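Local coordinates for alpha-L-arabinofuranosidase B (Aspergillus kawachii, PDB 6SXT), which hydrolyses terminal non-reducing alpha-L-arabinofuranosyl residues from arabinan, arabinoxylan and arabinogalactan side chains as a retaining GH54 glycosidase with an arabinose-binding domain, at residues Ile348-Thr353 and Ser390-Gly395; Ala17-Thr22 and Asn83-Ala88; Thr154-Ala159 and Asp196-Met201; Cys423-Leu428 and Thr442-His447. All blocks are in the same frame, centred on the assembly; numbering follows the deposited sequence.

Contact 1. Residues Ile348-Thr353 and Ser390-Gly395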
loop_
_atom_site.group_PDB
_atom_site.type_symbol
_atom_site.label_atom_id
_atom_site.label_comp_id
_atom_site.label_asym_id
_atom_site.label_seq_id
_atom_site.Cartn_x
_atom_site.Cartn_y
_atom_site.Cartn_z
ATOM N N ILE A 348 -16.598 -5.570 23.506
ATOM C CA ILE A 348 -16.025 -4.275 23.116
ATOM C C ILE A 348 -17.035 -3.196 23.514
ATOM O O ILE A 348 -18.191 -3.206 23.042
ATOM C CB ILE A 348 -15.708 -4.198 21.600
ATOM C CG1 ILE A 348 -14.745 -5.333 21.226
ATOM C CG2 ILE A 348 -15.175 -2.814 21.268
ATOM C CD1 ILE A 348 -14.241 -5.271 19.793
ATOM N N ALA A 349 -16.550 -2.299 24.329
ATOM C CA ALA A 349 -17.392 -1.198 24.824
ATOM C C ALA A 349 -16.577 0.078 24.790
ATOM O O ALA A 349 -15.482 0.154 24.154
ATOM C CB ALA A 349 -17.872 -1.540 26.222
ATOM N N HIS A 350 -17.036 1.143 25.450
ATOM C CA HIS A 350 -16.206 2.336 25.528
ATOM C C HIS A 350 -16.586 3.082 26.822
ATOM O O HIS A 350 -17.737 2.905 27.289
ATOM C CB HIS A 350 -16.332 3.217 24.283
ATOM C CG HIS A 350 -17.661 3.881 24.177
ATOM N ND1 HIS A 350 -17.825 5.193 24.621
ATOM C CD2 HIS A 350 -18.846 3.457 23.688
ATOM C CE1 HIS A 350 -19.092 5.524 24.406
ATOM N NE2 HIS A 350 -19.751 4.482 23.855
ATOM N N THR A 351 -15.627 3.829 27.295
ATOM C CA THR A 351 -15.806 4.814 28.414
ATOM C C THR A 351 -15.392 6.155 27.838
ATOM O O THR A 351 -14.175 6.379 27.638
ATOM C CB THR A 351 -14.984 4.446 29.636
ATOM O OG1 THR A 351 -15.278 3.086 29.950
ATOM C CG2 THR A 351 -15.345 5.360 30.797
ATOM N N ASP A 352 -16.359 6.968 27.456
ATOM C CA ASP A 352 -16.130 8.193 26.662
ATOM C C ASP A 352 -15.282 7.808 25.425
ATOM O O ASP A 352 -15.734 6.914 24.711
ATOM C CB ASP A 352 -15.542 9.281 27.558
ATOM C CG ASP A 352 -16.620 9.693 28.576
ATOM O OD1 ASP A 352 -17.795 9.708 28.192
ATOM O OD2 ASP A 352 -16.223 9.945 29.700
ATOM N N THR A 353 -14.149 8.443 25.190
ATOM C CA THR A 353 -13.406 8.162 23.914
ATOM C C THR A 353 -12.606 6.874 24.015
ATOM O O THR A 353 -12.139 6.435 22.899
ATOM C CB THR A 353 -12.452 9.283 23.528
ATOM O OG1 THR A 353 -11.429 9.412 24.497
ATOM C CG2 THR A 353 -13.184 10.596 23.356
ATOM N N SER A 390 -21.159 4.271 17.384
ATOM C CA SER A 390 -21.650 4.149 18.777
ATOM C C SER A 390 -23.180 4.268 18.807
ATOM O O SER A 390 -23.765 5.126 18.115
ATOM C CB SER A 390 -20.997 5.174 19.637
ATOM O OG SER A 390 -21.611 5.176 20.942
ATOM N N VAL A 391 -23.806 3.381 19.583
ATOM C CA VAL A 391 -25.267 3.456 19.813
ATOM C C VAL A 391 -25.565 4.648 20.762
ATOM O O VAL A 391 -26.487 5.381 20.463
ATOM C CB VAL A 391 -25.811 2.122 20.321
ATOM C CG1 VAL A 391 -27.169 2.274 21.039
ATOM C CG2 VAL A 391 -25.927 1.174 19.139
ATOM N N ASP A 392 -24.788 4.820 21.807
ATOM C CA ASP A 392 -25.074 5.913 22.800
ATOM C C ASP A 392 -24.638 7.252 22.228
ATOM O O ASP A 392 -25.230 8.274 22.622
ATOM C CB ASP A 392 -24.345 5.701 24.106
ATOM C CG ASP A 392 -22.847 5.545 23.930
ATOM O OD1 ASP A 392 -22.451 4.401 23.532
ATOM O OD2 ASP A 392 -22.099 6.492 24.278
ATOM N N THR A 393 -23.680 7.266 21.278
ATOM C CA THR A 393 -23.111 8.507 20.698
ATOM C C THR A 393 -23.184 8.461 19.171
ATOM O O THR A 393 -22.180 8.230 18.502
ATOM C CB THR A 393 -21.720 8.798 21.248
ATOM O OG1 THR A 393 -21.643 8.698 22.664
ATOM C CG2 THR A 393 -21.239 10.155 20.847
ATOM N N PRO A 394 -24.368 8.651 18.577
ATOM C CA PRO A 394 -24.523 8.615 17.137
ATOM C C PRO A 394 -23.634 9.687 16.508
ATOM O O PRO A 394 -23.350 10.729 17.116
ATOM C CB PRO A 394 -25.972 8.920 16.826
ATOM C CG PRO A 394 -26.678 8.854 18.173
ATOM C CD PRO A 394 -25.654 8.873 19.272
ATOM N N GLY A 395 -23.099 9.363 15.319
ATOM C CA GLY A 395 -22.154 10.268 14.659
ATOM C C GLY A 395 -20.726 10.057 15.058
ATOM O O GLY A 395 -19.841 10.688 14.435
#
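The imidazole of His350 and the carboxylate of Asp392 meet edge to edge, their planes only 17° apart, with the CG of Asp392 lying in the plane of the ring. The hydroxyls of Ser390 and Thr393 stand oblique to the same ring. His350 NE2 gives its hydrogen to Asp392 OD1 at 2.7 Å on the syn lone pair, and the bond is nearly straight at 168°. The first torsion of His350, 70°, sets CG between the backbone N and the carbonyl carbon, and the ring also reaches the turn that follows: ND1 donates to Asp352 O at 2.7 Å. With both nitrogens engaged, the ring's rotation is fixed. Asp392 is held from its own loop as well, since Thr393 OG1 donates to Asp392 OD2 from above the carboxylate plane at 2.8 Å. Ser390 OG accepts from Thr393 N at 3.0 Å, an ST motif that shapes this turn. The pair thus joins the end of strand 346-351 to the loop after strand 386-390 in the arabinose-binding domain, with Leu407 and Glu371 also touching His350. Because ND1 and NE2 both act as donors, a protonated, positively charged His350 beside the carboxylate is likely.

Contact 2. Residues Ala17-Thr22 and Asn83-Ala88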
loop_
_atom_site.group_PDB
_atom_site.type_symbol
_atom_site.label_atom_id
_atom_site.label_comp_id
_atom_site.label_asym_id
_atom_site.label_seq_id
_atom_site.Cartn_x
_atom_site.Cartn_y
_atom_site.Cartn_z
ATOM N N ALA A 17 15.229 -3.843 -13.845
ATOM C CA ALA A 17 14.594 -4.237 -12.577
ATOM C C ALA A 17 13.133 -4.427 -12.909
ATOM O O ALA A 17 12.553 -3.567 -13.611
ATOM C CB ALA A 17 14.806 -3.176 -11.529
ATOM N N ALA A 18 12.532 -5.492 -12.423
ATOM C CA ALA A 18 11.143 -5.825 -12.807
ATOM C C ALA A 18 10.477 -6.419 -11.573
ATOM O O ALA A 18 10.886 -7.502 -11.097
ATOM C CB ALA A 18 11.148 -6.807 -13.959
ATOM N N HIS A 19 9.514 -5.723 -11.032
ATOM C CA HIS A 19 8.963 -6.036 -9.692
ATOM C C HIS A 19 7.438 -6.187 -9.763
ATOM O O HIS A 19 6.753 -5.262 -10.217
ATOM C CB HIS A 19 9.252 -4.886 -8.770
ATOM C CG HIS A 19 10.695 -4.624 -8.551
ATOM N ND1 HIS A 19 11.270 -3.398 -8.859
ATOM C CD2 HIS A 19 11.654 -5.414 -8.057
ATOM C CE1 HIS A 19 12.552 -3.447 -8.549
ATOM N NE2 HIS A 19 12.841 -4.653 -8.034
ATOM N N SER A 20 6.900 -7.306 -9.307
ATOM C CA SER A 20 5.433 -7.450 -9.220
ATOM C C SER A 20 5.091 -8.561 -8.261
ATOM O O SER A 20 5.703 -9.636 -8.331
ATOM C CB SER A 20 4.793 -7.778 -10.579
ATOM O OG SER A 20 3.383 -7.886 -10.402
ATOM N N THR A 21 4.073 -8.329 -7.431
ATOM C CA THR A 21 3.490 -9.373 -6.591
ATOM C C THR A 21 2.296 -10.008 -7.278
ATOM O O THR A 21 1.778 -10.984 -6.742
ATOM C CB THR A 21 3.195 -8.851 -5.187
ATOM O OG1 THR A 21 2.276 -7.753 -5.331
ATOM C CG2 THR A 21 4.438 -8.428 -4.454
ATOM N N THR A 22 1.819 -9.434 -8.368
ATOM C CA THR A 22 0.629 -9.944 -9.068
ATOM C C THR A 22 0.972 -10.907 -10.195
ATOM O O THR A 22 0.177 -11.827 -10.423
ATOM C CB THR A 22 -0.287 -8.823 -9.521
ATOM O OG1 THR A 22 0.432 -8.088 -10.502
ATOM C CG2 THR A 22 -0.725 -7.954 -8.353
ATOM N N ASN A 83 18.119 -7.131 -8.393
ATOM C CA ASN A 83 17.670 -5.856 -7.804
ATOM C C ASN A 83 16.425 -6.060 -6.935
ATOM O O ASN A 83 15.439 -5.295 -7.076
ATOM C CB ASN A 83 17.460 -4.794 -8.886
ATOM C CG ASN A 83 18.765 -4.504 -9.583
ATOM O OD1 ASN A 83 19.815 -4.536 -8.899
ATOM N ND2 ASN A 83 18.735 -4.162 -10.870
ATOM N N HIS A 84 16.435 -7.040 -6.058
ATOM C CA HIS A 84 15.268 -7.359 -5.206
ATOM C C HIS A 84 15.042 -6.232 -4.204
ATOM O O HIS A 84 16.000 -5.608 -3.698
ATOM C CB HIS A 84 15.539 -8.659 -4.462
ATOM C CG HIS A 84 16.101 -9.737 -5.304
ATOM N ND1 HIS A 84 15.526 -10.152 -6.483
ATOM C CD2 HIS A 84 17.179 -10.535 -5.076
ATOM C CE1 HIS A 84 16.240 -11.154 -6.967
ATOM N NE2 HIS A 84 17.291 -11.392 -6.130
ATOM N N LEU A 85 13.775 -5.917 -3.949
ATOM C CA LEU A 85 13.402 -4.893 -2.962
ATOM C C LEU A 85 13.158 -5.533 -1.601
ATOM O O LEU A 85 12.383 -6.494 -1.492
ATOM C CB LEU A 85 12.140 -4.181 -3.438
ATOM C CG LEU A 85 12.275 -3.408 -4.718
ATOM C CD1 LEU A 85 10.931 -2.820 -5.128
ATOM C CD2 LEU A 85 13.290 -2.312 -4.594
ATOM N N THR A 86 13.840 -5.016 -0.581
ATOM C CA THR A 86 13.781 -5.502 0.798
ATOM C C THR A 86 13.418 -4.345 1.746
ATOM O O THR A 86 13.347 -3.151 1.346
ATOM C CB THR A 86 15.095 -6.206 1.181
ATOM O OG1 THR A 86 16.129 -5.226 1.112
ATOM C CG2 THR A 86 15.364 -7.434 0.343
ATOM N N GLN A 87 13.223 -4.674 2.994
ATOM C CA GLN A 87 12.779 -3.698 4.013
ATOM C C GLN A 87 13.692 -2.478 3.970
ATOM O O GLN A 87 14.914 -2.635 4.076
ATOM C CB GLN A 87 12.787 -4.364 5.382
ATOM C CG GLN A 87 12.053 -3.584 6.460
ATOM C CD GLN A 87 11.961 -4.376 7.751
ATOM O OE1 GLN A 87 12.471 -5.520 7.849
ATOM N NE2 GLN A 87 11.264 -3.834 8.745
ATOM N N ALA A 88 13.145 -1.278 3.801
ATOM C CA ALA A 88 13.964 -0.093 3.584
ATOM C C ALA A 88 14.623 0.290 4.911
ATOM O O ALA A 88 14.017 0.315 5.993
ATOM C CB ALA A 88 13.181 1.037 3.037
#
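Polar, CH-pi and apolar contacts all join His19 and Ala17 to the 83-88 segment. The polar one is a hydrogen bond from His19 NE2 to the backbone oxygen Asn83 O, 2.8 Å long and almost straight at 173°. Asn83 O lies in the plane of the imidazole, at its edge. With CG of His19 opposite the carbonyl carbon (chi1 -62°), the ring points at the 83-88 segment. The CH-pi contact uses a face of the same ring: Leu85 CD1 sits 3.7 Å from the centroid of the His19 ring, over its centre. Histidine suits the place because its edge can donate while its flat face receives a branched aliphatic group. Apolar packing completes the set, Ala17 CB lying 4.1 Å from Asn83 CB; a small methyl fits where the backbones come close. Asn83 ND2 donates instead to Val16 O and Thr136 O. Ile274 of strand 273-276 touches all four residues, and strand 15-20, antiparallel partner of strand 288-296 in the catalytic domain's large sheet, packs here on the approach to strand 86-87. Tyr164 OH bonds His19 ND1, and with both nitrogens occupied the buried imidazole is fixed in rotation and its polar atoms are satisfied.

Contact 3. Residues Thr154-Ala159 and Asp196-Met201. With NAG (2-acetamido-2-deoxy-beta-D-glucopyranose), chain B.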
loop_
_atom_site.group_PDB
_atom_site.type_symbol
_atom_site.label_atom_id
_atom_site.label_comp_id
_atom_site.label_asym_id
_atom_site.label_seq_id
_atom_site.Cartn_x
_atom_site.Cartn_y
_atom_site.Cartn_z
ATOM N N THR A 154 -6.537 5.734 -6.047
ATOM C CA THR A 154 -7.403 6.187 -4.945
ATOM C C THR A 154 -6.688 6.055 -3.602
ATOM O O THR A 154 -7.274 6.484 -2.575
ATOM C CB THR A 154 -8.755 5.465 -4.920
ATOM O OG1 THR A 154 -8.591 4.138 -4.436
ATOM C CG2 THR A 154 -9.389 5.496 -6.279
ATOM N N HIS A 155 -5.501 5.427 -3.536
ATOM C CA HIS A 155 -4.796 5.197 -2.260
ATOM C C HIS A 155 -3.572 6.091 -2.216
ATOM O O HIS A 155 -2.620 5.801 -2.912
ATOM C CB HIS A 155 -4.411 3.709 -2.108
ATOM C CG HIS A 155 -3.746 3.411 -0.822
ATOM N ND1 HIS A 155 -2.809 2.408 -0.691
ATOM C CD2 HIS A 155 -3.902 3.964 0.420
ATOM C CE1 HIS A 155 -2.405 2.369 0.563
ATOM N NE2 HIS A 155 -3.051 3.338 1.290
ATOM N N TYR A 156 -3.618 7.198 -1.484
ATOM C CA TYR A 156 -2.553 8.208 -1.571
ATOM C C TYR A 156 -2.725 9.145 -0.385
ATOM O O TYR A 156 -3.791 9.176 0.234
ATOM C CB TYR A 156 -2.587 8.973 -2.904
ATOM C CG TYR A 156 -3.823 9.809 -3.055
ATOM C CD1 TYR A 156 -3.821 11.124 -2.633
ATOM C CD2 TYR A 156 -4.975 9.301 -3.640
ATOM C CE1 TYR A 156 -4.955 11.932 -2.740
ATOM C CE2 TYR A 156 -6.101 10.097 -3.772
ATOM C CZ TYR A 156 -6.099 11.403 -3.304
ATOM O OH TYR A 156 -7.225 12.156 -3.457
ATOM N N ASN A 157 -1.714 9.961 -0.161
ATOM C CA ASN A 157 -1.860 11.130 0.738
ATOM C C ASN A 157 -0.990 12.248 0.188
ATOM O O ASN A 157 -0.600 12.228 -0.998
ATOM C CB ASN A 157 -1.658 10.709 2.189
ATOM C CG ASN A 157 -0.221 10.365 2.551
ATOM O OD1 ASN A 157 0.679 10.591 1.741
ATOM N ND2 ASN A 157 -0.047 9.807 3.743
ATOM N N ASP A 158 -0.720 13.260 1.039
ATOM C CA ASP A 158 -0.022 14.480 0.616
ATOM C C ASP A 158 1.311 14.564 1.344
ATOM O O ASP A 158 1.985 15.618 1.200
ATOM C CB ASP A 158 -0.921 15.699 0.874
ATOM C CG ASP A 158 -1.361 15.842 2.311
ATOM O OD1 ASP A 158 -0.923 15.070 3.138
ATOM O OD2 ASP A 158 -2.167 16.786 2.578
ATOM N N ALA A 159 1.761 13.483 1.977
ATOM C CA ALA A 159 3.024 13.459 2.746
ATOM C C ALA A 159 4.149 12.942 1.869
ATOM O O ALA A 159 3.914 12.158 0.955
ATOM C CB ALA A 159 2.854 12.645 3.967
ATOM N N ASP A 196 -7.751 18.780 -7.868
ATOM C CA ASP A 196 -7.549 18.486 -6.424
ATOM C C ASP A 196 -6.580 17.302 -6.204
ATOM O O ASP A 196 -6.316 16.958 -5.029
ATOM C CB ASP A 196 -8.857 18.134 -5.736
ATOM C CG ASP A 196 -9.783 19.326 -5.549
ATOM O OD1 ASP A 196 -9.286 20.466 -5.483
ATOM O OD2 ASP A 196 -10.983 19.094 -5.528
ATOM N N GLY A 197 -6.052 16.722 -7.279
ATOM C CA GLY A 197 -5.110 15.601 -7.127
ATOM C C GLY A 197 -5.854 14.281 -6.991
ATOM O O GLY A 197 -7.071 14.181 -7.131
ATOM N N PRO A 198 -5.135 13.157 -6.856
ATOM C CA PRO A 198 -3.666 13.160 -6.844
ATOM C C PRO A 198 -3.081 13.346 -8.227
ATOM O O PRO A 198 -3.806 13.328 -9.212
ATOM C CB PRO A 198 -3.368 11.762 -6.312
ATOM C CG PRO A 198 -4.482 10.911 -6.936
ATOM C CD PRO A 198 -5.697 11.810 -6.905
ATOM N N TRP A 199 -1.761 13.511 -8.317
ATOM C CA TRP A 199 -1.027 13.745 -9.561
ATOM C C TRP A 199 0.101 12.729 -9.643
ATOM O O TRP A 199 0.733 12.436 -8.613
ATOM C CB TRP A 199 -0.429 15.149 -9.653
ATOM C CG TRP A 199 -1.488 16.206 -9.453
ATOM C CD1 TRP A 199 -2.370 16.631 -10.383
ATOM C CD2 TRP A 199 -1.744 16.940 -8.248
ATOM N NE1 TRP A 199 -3.210 17.566 -9.813
ATOM C CE2 TRP A 199 -2.832 17.797 -8.524
ATOM C CE3 TRP A 199 -1.195 16.960 -6.967
ATOM C CZ2 TRP A 199 -3.360 18.632 -7.536
ATOM C CZ3 TRP A 199 -1.703 17.795 -5.998
ATOM C CH2 TRP A 199 -2.807 18.602 -6.289
ATOM N N ILE A 200 0.403 12.317 -10.857
ATOM C CA ILE A 200 1.695 11.660 -11.157
ATOM C C ILE A 200 2.694 12.771 -11.350
ATOM O O ILE A 200 2.479 13.650 -12.190
ATOM C CB ILE A 200 1.652 10.798 -12.423
ATOM C CG1 ILE A 200 0.589 9.699 -12.293
ATOM C CG2 ILE A 200 3.031 10.267 -12.694
ATOM C CD1 ILE A 200 0.240 9.076 -13.612
ATOM N N MET A 201 3.767 12.723 -10.576
ATOM C CA MET A 201 4.858 13.701 -10.765
ATOM C C MET A 201 6.175 12.933 -10.794
ATOM O O MET A 201 6.181 11.700 -10.609
ATOM C CB MET A 201 4.845 14.730 -9.642
ATOM C CG MET A 201 3.553 15.494 -9.646
ATOM S SD MET A 201 3.544 16.979 -8.555
ATOM C CE MET A 201 3.029 16.219 -7.049
HETATM C C1 NAG B . -4.823 16.269 -0.159
HETATM C C2 NAG B . -4.795 17.736 0.363
HETATM C C3 NAG B . -5.559 17.823 1.692
HETATM C C4 NAG B . -6.964 17.292 1.543
HETATM C C5 NAG B . -6.822 15.859 0.933
HETATM C C6 NAG B . -8.157 15.201 0.758
HETATM C C7 NAG B . -2.940 19.298 -0.049
HETATM C C8 NAG B . -1.536 19.554 0.294
HETATM N N2 NAG B . -3.446 18.218 0.552
HETATM O O3 NAG B . -5.584 19.269 1.991
HETATM O O4 NAG B . -7.590 17.066 2.804
HETATM O O5 NAG B . -6.215 15.922 -0.344
HETATM O O6 NAG B . -9.021 15.954 -0.066
HETATM O O7 NAG B . -3.547 19.986 -0.889
HETATM O O HOH W 1 -6.875 14.807 -3.111
#
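Tyr156 lays one face of its ring on Pro198, and this is the tight part of the contact. Pro198 CB stands 3.7 Å from the centroid of the Tyr156 ring, over the ring centre, a CH-pi contact. Pro198 CD approaches Tyr156 CE2 to 3.6 Å, and the two side chains cross at about a right angle. The first torsion of Tyr156, 66°, puts CG between the backbone N and the carbonyl carbon and turns the ring face to the proline. A cis peptide bond precedes Pro198, and Gly197, whose CA lies over the face of Trp199, has the positive phi (85°) that glycine readily adopts.

The looser side is polar and bridged by water and sugar. Tyr156 OH donates to a water at 2.7 Å, and that water, lying at the ring edge and in its plane, donates in turn to Asp196 O and to O5 of the N-acetylglucosamine. The same sugar gives its N2 hydrogen to Asp158 OD2 at 2.8 Å, nearly straight at 165°. This glycan belongs to the protein itself; Asn186, a glycosylated asparagine, touches both Tyr156 and Asp158. Lys414 of the arabinose-binding domain makes a cation-pi contact with Tyr156. Tyrosine thus unites two chemistries: its carbon face packs on the proline beside strand 199-203, while its hydroxyl anchors the water that bridges the glycan and the backbone oxygen of Asp196.

Contact 4. Residues Cys423-Leu428 and Thr442-His447. With NAG (2-acetamido-2-deoxy-beta-D-glucopyranose), chain D.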
loop_
_atom_site.group_PDB
_atom_site.type_symbol
_atom_site.label_atom_id
_atom_site.label_comp_id
_atom_site.label_asym_id
_atom_site.label_seq_id
_atom_site.Cartn_x
_atom_site.Cartn_y
_atom_site.Cartn_z
ATOM N N CYS A 423 -12.023 -3.912 7.778
ATOM C CA CYS A 423 -12.411 -4.951 6.829
ATOM C C CYS A 423 -12.541 -6.260 7.573
ATOM O O CYS A 423 -11.572 -6.737 8.162
ATOM C CB CYS A 423 -11.366 -5.086 5.737
ATOM S SG CYS A 423 -11.114 -3.522 4.814
ATOM N N PRO A 424 -13.748 -6.860 7.655
ATOM C CA PRO A 424 -13.915 -8.109 8.370
ATOM C C PRO A 424 -13.083 -9.182 7.663
ATOM O O PRO A 424 -13.044 -9.231 6.406
ATOM C CB PRO A 424 -15.402 -8.404 8.306
ATOM C CG PRO A 424 -16.015 -7.041 8.044
ATOM C CD PRO A 424 -15.020 -6.309 7.178
ATOM N N GLN A 425 -12.528 -10.031 8.503
ATOM C CA GLN A 425 -11.736 -11.198 8.046
ATOM C C GLN A 425 -12.192 -12.393 8.873
ATOM O O GLN A 425 -12.403 -12.238 10.110
ATOM C CB GLN A 425 -10.267 -10.896 8.264
ATOM C CG GLN A 425 -9.348 -11.982 7.693
ATOM C CD GLN A 425 -7.887 -11.691 7.837
ATOM O OE1 GLN A 425 -7.434 -10.532 7.884
ATOM N NE2 GLN A 425 -7.086 -12.768 7.849
ATOM N N ALA A 426 -12.325 -13.556 8.280
ATOM C CA ALA A 426 -12.620 -14.765 9.070
ATOM C C ALA A 426 -11.675 -14.788 10.274
ATOM O O ALA A 426 -10.449 -14.683 10.135
ATOM C CB ALA A 426 -12.474 -15.981 8.169
ATOM N N ALA A 427 -12.188 -14.978 11.504
ATOM C CA ALA A 427 -11.373 -14.843 12.706
ATOM C C ALA A 427 -10.131 -15.730 12.638
ATOM O O ALA A 427 -10.225 -16.913 12.243
ATOM C CB ALA A 427 -12.159 -15.185 13.963
ATOM N N LEU A 428 -9.021 -15.203 13.090
ATOM C CA LEU A 428 -7.758 -15.965 13.081
ATOM C C LEU A 428 -7.871 -17.220 13.951
ATOM O O LEU A 428 -7.174 -18.203 13.656
ATOM C CB LEU A 428 -6.584 -15.111 13.483
ATOM C CG LEU A 428 -6.290 -13.904 12.603
ATOM C CD1 LEU A 428 -4.914 -13.339 12.950
ATOM C CD2 LEU A 428 -6.388 -14.208 11.129
ATOM N N THR A 442 -1.673 -4.281 8.301
ATOM C CA THR A 442 -0.897 -5.108 9.241
ATOM C C THR A 442 -1.537 -5.109 10.645
ATOM O O THR A 442 -1.064 -5.860 11.494
ATOM C CB THR A 442 0.537 -4.612 9.403
ATOM O OG1 THR A 442 0.542 -3.228 9.792
ATOM C CG2 THR A 442 1.290 -4.750 8.088
ATOM N N ARG A 443 -2.547 -4.265 10.832
ATOM C CA ARG A 443 -3.140 -4.086 12.182
ATOM C C ARG A 443 -4.606 -4.439 12.217
ATOM O O ARG A 443 -5.328 -4.263 11.240
ATOM C CB ARG A 443 -2.894 -2.652 12.612
ATOM C CG ARG A 443 -1.419 -2.339 12.848
ATOM C CD ARG A 443 -1.148 -0.878 13.164
ATOM N NE ARG A 443 0.270 -0.718 13.442
ATOM C CZ ARG A 443 0.876 -1.007 14.598
ATOM N NH1 ARG A 443 0.179 -1.381 15.643
ATOM N NH2 ARG A 443 2.197 -0.959 14.685
ATOM N N TYR A 444 -5.011 -4.910 13.397
ATOM C CA TYR A 444 -6.325 -5.464 13.673
ATOM C C TYR A 444 -6.855 -4.931 14.994
ATOM O O TYR A 444 -6.056 -4.646 15.875
ATOM C CB TYR A 444 -6.242 -6.983 13.830
ATOM C CG TYR A 444 -5.934 -7.743 12.557
ATOM C CD1 TYR A 444 -4.655 -7.864 12.100
ATOM C CD2 TYR A 444 -6.956 -8.341 11.843
ATOM C CE1 TYR A 444 -4.402 -8.478 10.883
ATOM C CE2 TYR A 444 -6.710 -9.020 10.668
ATOM C CZ TYR A 444 -5.420 -9.102 10.211
ATOM O OH TYR A 444 -5.165 -9.791 9.025
ATOM N N PHE A 445 -8.175 -4.826 15.098
ATOM C CA PHE A 445 -8.784 -4.695 16.463
ATOM C C PHE A 445 -8.107 -5.720 17.372
ATOM O O PHE A 445 -8.125 -6.925 17.039
ATOM C CB PHE A 445 -10.277 -4.988 16.512
ATOM C CG PHE A 445 -11.239 -3.868 16.192
ATOM C CD1 PHE A 445 -11.055 -2.961 15.165
ATOM C CD2 PHE A 445 -12.382 -3.734 16.972
ATOM C CE1 PHE A 445 -12.003 -1.997 14.870
ATOM C CE2 PHE A 445 -13.322 -2.768 16.694
ATOM C CZ PHE A 445 -13.121 -1.885 15.669
ATOM N N ARG A 446 -7.550 -5.293 18.497
ATOM C CA ARG A 446 -6.839 -6.205 19.412
ATOM C C ARG A 446 -7.014 -5.678 20.838
ATOM O O ARG A 446 -6.661 -4.507 21.071
ATOM C CB ARG A 446 -5.347 -6.303 19.048
ATOM C CG ARG A 446 -4.575 -7.375 19.830
ATOM C CD ARG A 446 -3.821 -6.830 21.064
ATOM N NE ARG A 446 -3.358 -8.006 21.780
ATOM C CZ ARG A 446 -2.225 -8.656 21.504
ATOM N NH1 ARG A 446 -1.305 -8.103 20.741
ATOM N NH2 ARG A 446 -2.012 -9.833 22.076
ATOM N N HIS A 447 -7.517 -6.528 21.736
ATOM C CA HIS A 447 -7.606 -6.144 23.173
ATOM C C HIS A 447 -6.276 -6.491 23.863
ATOM O O HIS A 447 -5.660 -7.558 23.621
ATOM C CB HIS A 447 -8.862 -6.670 23.870
ATOM C CG HIS A 447 -8.906 -8.136 24.008
ATOM N ND1 HIS A 447 -8.308 -8.744 25.095
ATOM C CD2 HIS A 447 -9.365 -9.125 23.199
ATOM C CE1 HIS A 447 -8.462 -10.042 24.976
ATOM N NE2 HIS A 447 -9.071 -10.306 23.817
HETATM C C1 NAG D . -8.468 -20.839 11.097
HETATM C C2 NAG D . -9.171 -21.682 12.154
HETATM C C3 NAG D . -10.437 -22.331 11.563
HETATM C C4 NAG D . -11.317 -21.281 10.865
HETATM C C5 NAG D . -10.508 -20.313 10.007
HETATM C C6 NAG D . -11.355 -19.103 9.539
HETATM C C7 NAG D . -7.593 -22.457 13.876
HETATM C C8 NAG D . -6.622 -23.506 14.296
HETATM N N2 NAG D . -8.250 -22.669 12.725
HETATM O O3 NAG D . -11.211 -23.038 12.587
HETATM O O4 NAG D . -12.377 -21.909 10.137
HETATM O O5 NAG D . -9.348 -19.782 10.673
HETATM O O6 NAG D . -11.917 -18.412 10.696
HETATM O O7 NAG D . -7.787 -21.450 14.559
HETATM O O HOH W 2 -4.201 -12.316 8.220
#
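Two strands of the beta-trefoil arabinose-binding domain, 422-426 and 444-448, are linked here through side chains, Gln425 with Tyr444. Tyr444 OH donates to Gln425 OE1 at 2.6 Å, with the oxygen at the edge of the phenol ring and in its plane. The donor is tilted 20° from the carbonyl plane of the amide, and the amide and ring planes stand 59° apart. Gln425 reaches across by an extended chain, CG anti to the backbone N (chi1 -174°), a span that suits glutamine. A water closes a small circuit: it accepts from Gln425 NE2 at 2.9 Å and donates to Tyr444 OH at 2.8 Å. A phenol suits the place because its hydroxyl can donate to the amide and accept from the water at once. Gln425 OE1 has a second donor in Arg436 NH1, whose positive charge would probably polarise the carbonyl. On the far end of the first segment, Ala427 O accepts from O6 of an N-acetylglucosamine at 2.7 Å, part of a glycan of the protein itself, probably carried by Asn67. Strand 433-437, which pairs with 422-426, also touches Tyr444 through Arg436. Ile108 of the catalytic domain meets both Gln425 and Tyr444, and the strand of Tyr444 runs on to the substrate-binding His447, which packs on Asp472 of helix 469-472 and on Leu452 of strand 451-455.

Overall arrangement
From the N terminus, contact 2 comes first, closing a loop of 60 residues between strand 15-20 and the segment leading into strand 86-87. Contact 3 follows and closes 36 residues, joining the loop after strand 145-152 to the approach of strand 199-203. The chain then enters the arabinose-binding domain, where contact 1 closes another 36 residues, tying strand 346-351 to the loop after strand 386-390, and contact 4 only 13, tying strand 422-426 to strand 444-448. All four run in series; none nests in or crosses another. Contacts 1 and 4, with centres about 20 Å apart, touch through Ile348 and Phe445. Contacts 2 and 3 lie within the catalytic domain.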